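Local structure of PHO85 cyclin PHO80 (Saccharomyces cerevisiae, 2PMI) at residues 97-108 / 170-181. The protein acts as the cyclin partner of the cyclin-dependent kinase PHO85 and negatively regulates phosphate-starvation-responsive genes when phosphate is plentiful. Numbering follows the deposited sequence.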
ATOM      1  N   THR B  97      -7.972  -9.145   9.430  1.00 33.18           N
ATOM      2  CA  THR B  97      -8.077  -9.402   8.011  1.00 29.14           C
ATOM      3  C   THR B  97      -8.274 -10.881   7.722  1.00 30.91           C
ATOM      4  O   THR B  97      -9.106 -11.251   6.901  1.00 36.05           O
ATOM      5  CB  THR B  97      -6.820  -8.920   7.283  1.00 31.59           C
ATOM      6  OG1 THR B  97      -6.775  -7.486   7.308  1.00 32.95           O
ATOM      7  CG2 THR B  97      -6.814  -9.417   5.839  1.00 36.96           C
ATOM      8  N   SER B  98      -7.510 -11.730   8.392  1.00 32.51           N
ATOM      9  CA  SER B  98      -7.639 -13.161   8.174  1.00 35.43           C
ATOM     10  C   SER B  98      -9.092 -13.593   8.332  1.00 36.94           C
ATOM     11  O   SER B  98      -9.653 -14.260   7.455  1.00 34.69           O
ATOM     12  CB  SER B  98      -6.745 -13.930   9.146  1.00 36.90           C
ATOM     13  OG  SER B  98      -5.414 -13.992   8.645  1.00 44.68           O
ATOM     14  N   LEU B  99      -9.700 -13.194   9.446  1.00 34.55           N
ATOM     15  CA  LEU B  99     -11.084 -13.534   9.720  1.00 28.64           C
ATOM     16  C   LEU B  99     -11.965 -12.996   8.599  1.00 32.83           C
ATOM     17  O   LEU B  99     -12.743 -13.738   7.986  1.00 39.21           O
ATOM     18  CB  LEU B  99     -11.514 -12.939  11.054  1.00 21.43           C
ATOM     19  CG  LEU B  99     -12.912 -13.335  11.524  1.00 28.30           C
ATOM     20  CD1 LEU B  99     -12.932 -14.802  11.928  1.00 29.07           C
ATOM     21  CD2 LEU B  99     -13.313 -12.459  12.693  1.00 31.08           C
ATOM     22  N   TYR B 100     -11.844 -11.705   8.330  1.00 28.56           N
ATOM     23  CA  TYR B 100     -12.618 -11.079   7.268  1.00 23.53           C
ATOM     24  C   TYR B 100     -12.437 -11.828   5.945  1.00 23.00           C
ATOM     25  O   TYR B 100     -13.367 -11.919   5.146  1.00 22.30           O
ATOM     26  CB  TYR B 100     -12.173  -9.637   7.101  1.00 21.75           C
ATOM     27  CG  TYR B 100     -12.480  -9.053   5.750  1.00 24.27           C
ATOM     28  CD1 TYR B 100     -13.766  -8.613   5.435  1.00 19.98           C
ATOM     29  CD2 TYR B 100     -11.474  -8.907   4.794  1.00 23.12           C
ATOM     30  CE1 TYR B 100     -14.045  -8.035   4.219  1.00 18.43           C
ATOM     31  CE2 TYR B 100     -11.744  -8.328   3.559  1.00 29.64           C
ATOM     32  CZ  TYR B 100     -13.037  -7.888   3.281  1.00 24.98           C
ATOM     33  OH  TYR B 100     -13.316  -7.277   2.073  1.00 24.41           O
ATOM     34  N   TYR B 101     -11.235 -12.350   5.709  1.00 21.25           N
ATOM     35  CA  TYR B 101     -10.972 -13.103   4.488  1.00 28.38           C
ATOM     36  C   TYR B 101     -11.870 -14.337   4.382  1.00 30.41           C
ATOM     37  O   TYR B 101     -11.927 -14.972   3.333  1.00 29.78           O
ATOM     38  CB  TYR B 101      -9.510 -13.555   4.433  1.00 28.04           C
ATOM     39  CG  TYR B 101      -8.544 -12.544   3.859  1.00 29.56           C
ATOM     40  CD1 TYR B 101      -7.169 -12.811   3.838  1.00 30.24           C
ATOM     41  CD2 TYR B 101      -8.989 -11.318   3.357  1.00 27.84           C
ATOM     42  CE1 TYR B 101      -6.258 -11.888   3.338  1.00 26.92           C
ATOM     43  CE2 TYR B 101      -8.088 -10.385   2.855  1.00 33.42           C
ATOM     44  CZ  TYR B 101      -6.722 -10.678   2.847  1.00 33.35           C
ATOM     45  OH  TYR B 101      -5.827  -9.764   2.346  1.00 25.79           O
ATOM     46  N   ILE B 102     -12.544 -14.691   5.474  1.00 29.50           N
ATOM     47  CA  ILE B 102     -13.436 -15.839   5.480  1.00 31.13           C
ATOM     48  C   ILE B 102     -14.713 -15.445   4.751  1.00 34.64           C
ATOM     49  O   ILE B 102     -15.138 -16.118   3.809  1.00 37.66           O
ATOM     50  CB  ILE B 102     -13.793 -16.255   6.911  1.00 32.91           C
ATOM     51  CG1 ILE B 102     -12.550 -16.784   7.605  1.00 42.01           C
ATOM     52  CG2 ILE B 102     -14.879 -17.331   6.905  1.00 27.95           C
ATOM     53  CD1 ILE B 102     -12.783 -17.121   9.041  1.00 52.79           C
ATOM     54  N   ASP B 103     -15.318 -14.348   5.196  1.00 28.36           N
ATOM     55  CA  ASP B 103     -16.534 -13.854   4.583  1.00 24.14           C
ATOM     56  C   ASP B 103     -16.250 -13.499   3.129  1.00 30.35           C
ATOM     57  O   ASP B 103     -17.169 -13.481   2.306  1.00 36.88           O
ATOM     58  CB  ASP B 103     -17.060 -12.622   5.330  1.00 17.56           C
ATOM     59  CG  ASP B 103     -17.822 -12.979   6.609  1.00 30.17           C
ATOM     60  OD1 ASP B 103     -17.673 -14.122   7.105  1.00 30.49           O
ATOM     61  OD2 ASP B 103     -18.567 -12.107   7.126  1.00 25.51           O
ATOM     62  N   LEU B 104     -14.988 -13.222   2.797  1.00 28.59           N
ATOM     63  CA  LEU B 104     -14.670 -12.874   1.416  1.00 26.90           C
ATOM     64  C   LEU B 104     -14.589 -14.099   0.532  1.00 23.05           C
ATOM     65  O   LEU B 104     -15.062 -14.072  -0.591  1.00 25.26           O
ATOM     66  CB  LEU B 104     -13.349 -12.105   1.292  1.00 24.23           C
ATOM     67  CG  LEU B 104     -13.042 -11.787  -0.193  1.00 21.17           C
ATOM     68  CD1 LEU B 104     -13.660 -10.438  -0.562  1.00 26.50           C
ATOM     69  CD2 LEU B 104     -11.541 -11.760  -0.458  1.00 17.57           C
ATOM     70  N   LEU B 105     -13.969 -15.163   1.028  1.00 24.44           N
ATOM     71  CA  LEU B 105     -13.839 -16.385   0.254  1.00 22.71           C
ATOM     72  C   LEU B 105     -15.176 -17.140   0.212  1.00 34.36           C
ATOM     73  O   LEU B 105     -15.586 -17.602  -0.860  1.00 40.74           O
ATOM     74  CB  LEU B 105     -12.746 -17.274   0.837  1.00 12.49           C
ATOM     75  CG  LEU B 105     -12.204 -18.362  -0.095  1.00 15.69           C
ATOM     76  CD1 LEU B 105     -11.622 -17.691  -1.317  1.00 18.19           C
ATOM     77  CD2 LEU B 105     -11.133 -19.218   0.593  1.00  6.93           C
ATOM     78  N   GLN B 106     -15.867 -17.255   1.352  1.00 34.60           N
ATOM     79  CA  GLN B 106     -17.161 -17.955   1.372  1.00 30.72           C
ATOM     80  C   GLN B 106     -18.118 -17.339   0.365  1.00 30.90           C
ATOM     81  O   GLN B 106     -19.001 -18.019  -0.146  1.00 37.51           O
ATOM     82  CB  GLN B 106     -17.837 -17.917   2.759  1.00 28.91           C
ATOM     83  CG  GLN B 106     -17.179 -18.779   3.848  1.00 23.96           C
ATOM     84  CD  GLN B 106     -18.131 -19.200   4.981  1.00 17.73           C
ATOM     85  OE1 GLN B 106     -18.990 -18.431   5.440  1.00 10.35           O
ATOM     86  NE2 GLN B 106     -17.960 -20.431   5.445  1.00 16.85           N
ATOM     87  N   THR B 107     -17.944 -16.053   0.083  1.00 30.46           N
ATOM     88  CA  THR B 107     -18.817 -15.359  -0.861  1.00 27.96           C
ATOM     89  C   THR B 107     -18.426 -15.499  -2.333  1.00 30.49           C
ATOM     90  O   THR B 107     -19.299 -15.576  -3.194  1.00 44.12           O
ATOM     91  CB  THR B 107     -18.922 -13.828  -0.530  1.00 24.63           C
ATOM     92  OG1 THR B 107     -19.833 -13.618   0.562  1.00 21.34           O
ATOM     93  CG2 THR B 107     -19.405 -13.038  -1.738  1.00 13.90           C
ATOM     94  N   VAL B 108     -17.138 -15.559  -2.635  1.00 26.51           N
ATOM     95  CA  VAL B 108     -16.708 -15.615  -4.034  1.00 27.55           C
ATOM     96  C   VAL B 108     -16.085 -16.925  -4.509  1.00 27.70           C
ATOM     97  O   VAL B 108     -15.419 -16.994  -5.556  1.00 22.64           O
ATOM     98  CB  VAL B 108     -15.738 -14.449  -4.323  1.00 29.32           C
ATOM     99  CG1 VAL B 108     -16.419 -13.128  -3.973  1.00 25.78           C
ATOM    100  CG2 VAL B 108     -14.435 -14.618  -3.518  1.00 26.52           C
ATOM    101  N   ILE B 170      -7.595  -8.231  -1.855  1.00 24.41           N
ATOM    102  CA  ILE B 170      -7.284  -8.470  -0.454  1.00 18.79           C
ATOM    103  C   ILE B 170      -7.382  -7.279   0.499  1.00 22.70           C
ATOM    104  O   ILE B 170      -7.297  -7.482   1.709  1.00 25.77           O
ATOM    105  CB  ILE B 170      -5.869  -8.988  -0.355  1.00 15.79           C
ATOM    106  CG1 ILE B 170      -4.925  -7.920  -0.933  1.00 19.74           C
ATOM    107  CG2 ILE B 170      -5.738 -10.280  -1.119  1.00  8.46           C
ATOM    108  CD1 ILE B 170      -3.478  -8.307  -1.008  1.00 15.00           C
ATOM    109  N   ILE B 171      -7.536  -6.053  -0.015  1.00 20.90           N
ATOM    110  CA  ILE B 171      -7.608  -4.875   0.865  1.00 17.23           C
ATOM    111  C   ILE B 171      -9.006  -4.734   1.478  1.00 19.20           C
ATOM    112  O   ILE B 171      -9.961  -4.362   0.801  1.00 21.51           O
ATOM    113  CB  ILE B 171      -7.244  -3.558   0.107  1.00 17.97           C
ATOM    114  CG1 ILE B 171      -5.900  -3.704  -0.617  1.00 16.74           C
ATOM    115  CG2 ILE B 171      -7.145  -2.388   1.081  1.00  2.01           C
ATOM    116  CD1 ILE B 171      -5.626  -2.551  -1.619  1.00  8.49           C
ATOM    117  N   PRO B 172      -9.131  -5.008   2.785  1.00 20.02           N
ATOM    118  CA  PRO B 172     -10.412  -4.920   3.486  1.00 16.05           C
ATOM    119  C   PRO B 172     -11.002  -3.525   3.498  1.00 18.46           C
ATOM    120  O   PRO B 172     -10.766  -2.733   4.409  1.00 23.58           O
ATOM    121  CB  PRO B 172     -10.072  -5.418   4.884  1.00 20.34           C
ATOM    122  CG  PRO B 172      -8.685  -4.894   5.074  1.00 28.81           C
ATOM    123  CD  PRO B 172      -8.020  -5.187   3.739  1.00 24.29           C
ATOM    124  N   ARG B 173     -11.774  -3.221   2.472  1.00 23.20           N
ATOM    125  CA  ARG B 173     -12.418  -1.927   2.381  1.00 25.95           C
ATOM    126  C   ARG B 173     -13.927  -2.194   2.168  1.00 30.78           C
ATOM    127  O   ARG B 173     -14.318  -3.189   1.537  1.00 32.09           O
ATOM    128  CB  ARG B 173     -11.788  -1.146   1.228  1.00 24.32           C
ATOM    129  CG  ARG B 173     -11.571   0.345   1.478  1.00 15.83           C
ATOM    130  CD  ARG B 173     -10.771   0.918   0.329  1.00 10.47           C
ATOM    131  NE  ARG B 173     -10.938   2.353   0.180  1.00 21.06           N
ATOM    132  CZ  ARG B 173     -10.427   3.048  -0.831  1.00 28.22           C
ATOM    133  NH1 ARG B 173      -9.724   2.416  -1.761  1.00 22.68           N
ATOM    134  NH2 ARG B 173     -10.626   4.360  -0.921  1.00 25.83           N
ATOM    135  N   ASP B 174     -14.762  -1.316   2.717  1.00 33.87           N
ATOM    136  CA  ASP B 174     -16.221  -1.441   2.649  1.00 34.93           C
ATOM    137  C   ASP B 174     -16.836  -2.144   1.454  1.00 34.95           C
ATOM    138  O   ASP B 174     -17.557  -3.110   1.632  1.00 35.46           O
ATOM    139  CB  ASP B 174     -16.887  -0.070   2.823  1.00 37.57           C
ATOM    140  CG  ASP B 174     -16.726   0.478   4.242  1.00 48.45           C
ATOM    141  OD1 ASP B 174     -16.426  -0.334   5.148  1.00 55.62           O
ATOM    142  OD2 ASP B 174     -16.907   1.699   4.461  1.00 40.53           O
ATOM    143  N   HIS B 175     -16.554  -1.682   0.244  1.00 34.70           N
ATOM    144  CA  HIS B 175     -17.145  -2.295  -0.948  1.00 34.05           C
ATOM    145  C   HIS B 175     -16.290  -3.359  -1.624  1.00 35.82           C
ATOM    146  O   HIS B 175     -16.569  -3.751  -2.761  1.00 35.00           O
ATOM    147  CB  HIS B 175     -17.452  -1.206  -1.969  1.00 36.35           C
ATOM    148  CG  HIS B 175     -18.278  -0.086  -1.424  1.00 46.38           C
ATOM    149  ND1 HIS B 175     -18.231   1.191  -1.941  1.00 55.78           N
ATOM    150  CD2 HIS B 175     -19.175  -0.051  -0.411  1.00 52.29           C
ATOM    151  CE1 HIS B 175     -19.062   1.967  -1.266  1.00 57.11           C
ATOM    152  NE2 HIS B 175     -19.647   1.237  -0.332  1.00 55.22           N
ATOM    153  N   ASN B 176     -15.253  -3.829  -0.939  1.00 34.76           N
ATOM    154  CA  ASN B 176     -14.362  -4.822  -1.528  1.00 31.45           C
ATOM    155  C   ASN B 176     -15.074  -6.111  -1.929  1.00 26.30           C
ATOM    156  O   ASN B 176     -14.999  -6.521  -3.087  1.00 24.97           O
ATOM    157  CB  ASN B 176     -13.195  -5.136  -0.577  1.00 32.69           C
ATOM    158  CG  ASN B 176     -12.172  -6.087  -1.196  1.00 29.71           C
ATOM    159  OD1 ASN B 176     -11.690  -5.859  -2.305  1.00 32.42           O
ATOM    160  ND2 ASN B 176     -11.838  -7.154  -0.478  1.00 29.07           N
ATOM    161  N   ILE B 177     -15.763  -6.741  -0.981  1.00 24.14           N
ATOM    162  CA  ILE B 177     -16.465  -7.988  -1.258  1.00 30.19           C
ATOM    163  C   ILE B 177     -17.386  -7.892  -2.486  1.00 32.32           C
ATOM    164  O   ILE B 177     -17.372  -8.775  -3.365  1.00 25.67           O
ATOM    165  CB  ILE B 177     -17.286  -8.444  -0.030  1.00 31.72           C
ATOM    166  CG1 ILE B 177     -16.340  -8.851   1.103  1.00 27.99           C
ATOM    167  CG2 ILE B 177     -18.166  -9.630  -0.400  1.00 39.79           C
ATOM    168  CD1 ILE B 177     -17.041  -9.265   2.375  1.00 18.66           C
ATOM    169  N   THR B 178     -18.173  -6.820  -2.546  1.00 26.82           N
ATOM    170  CA  THR B 178     -19.080  -6.615  -3.662  1.00 24.30           C
ATOM    171  C   THR B 178     -18.311  -6.535  -4.964  1.00 28.93           C
ATOM    172  O   THR B 178     -18.549  -7.312  -5.886  1.00 34.80           O
ATOM    173  CB  THR B 178     -19.906  -5.333  -3.481  1.00 20.81           C
ATOM    174  OG1 THR B 178     -20.881  -5.543  -2.455  1.00 25.05           O
ATOM    175  CG2 THR B 178     -20.619  -4.963  -4.770  1.00 12.38           C
ATOM    176  N   LEU B 179     -17.391  -5.583  -5.034  1.00 31.93           N
ATOM    177  CA  LEU B 179     -16.575  -5.393  -6.219  1.00 30.98           C
ATOM    178  C   LEU B 179     -15.986  -6.720  -6.618  1.00 30.94           C
ATOM    179  O   LEU B 179     -15.934  -7.059  -7.795  1.00 30.89           O
ATOM    180  CB  LEU B 179     -15.462  -4.403  -5.918  1.00 33.14           C
ATOM    181  CG  LEU B 179     -15.989  -2.975  -5.847  1.00 34.41           C
ATOM    182  CD1 LEU B 179     -15.110  -2.116  -4.970  1.00 36.82           C
ATOM    183  CD2 LEU B 179     -16.067  -2.433  -7.255  1.00 33.60           C
ATOM    184  N   CYS B 180     -15.543  -7.472  -5.618  1.00 35.04           N
ATOM    185  CA  CYS B 180     -14.964  -8.780  -5.865  1.00 40.25           C
ATOM    186  C   CYS B 180     -16.035  -9.678  -6.493  1.00 39.83           C
ATOM    187  O   CYS B 180     -15.804 -10.296  -7.539  1.00 36.56           O
ATOM    188  CB  CYS B 180     -14.451  -9.392  -4.560  1.00 37.51           C
ATOM    189  SG  CYS B 180     -13.356 -10.796  -4.832  1.00 48.29           S
ATOM    190  N   SER B 181     -17.206  -9.742  -5.858  1.00 39.44           N
ATOM    191  CA  SER B 181     -18.318 -10.549  -6.375  1.00 38.82           C
ATOM    192  C   SER B 181     -18.501 -10.236  -7.845  1.00 39.71           C
ATOM    193  O   SER B 181     -18.382 -11.100  -8.710  1.00 46.19           O
ATOM    194  CB  SER B 181     -19.609 -10.219  -5.635  1.00 32.64           C
ATOM    195  OG  SER B 181     -19.863 -11.196  -4.647  1.00 37.19           O
TER
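Tyr100 and Leu104 of helix 97-108 meet Ile177 of the short helix 176-181, which runs nearly parallel to it, the axes 10.0 Å apart and inclined at 22°. Ile177 is a knob in a hole made by Tyr100, Asp103, Leu104 and Thr107. Its CG1 lies 3.5 Å from Leu104 CD1, the two side chains lying alongside and pointing opposite ways. Its CD1 approaches the Tyr100 ring obliquely, 3.7 Å from CE1. Pro172, centre of an inverse gamma turn, brings CB to 3.6 Å from Tyr100 CE2. Asn176 has CG anti to its backbone N (chi1 -175°), which carries the amide toward the Tyr100 hydroxyl. Its ND2 donates to Tyr100 OH at 3.0 Å. The bond is nearly straight (168°) and lies in the amide plane. ND2 also bonds to Arg169 O, and the two bonds together probably fix the amide's rotation. The contact joins helix 92-108 of the all-helical cyclin fold to the turn and short helix that follow helix 152-164. It sets residues 170-175 against helix 92-108; among them, Arg173 reaches out to an acidic side chain of the other protein in the assembly. Further along, Val108 CG1 packs 3.9 Å from Cys180 SG. Thr107 CG2 and Ser181 OG are in van der Waals contact.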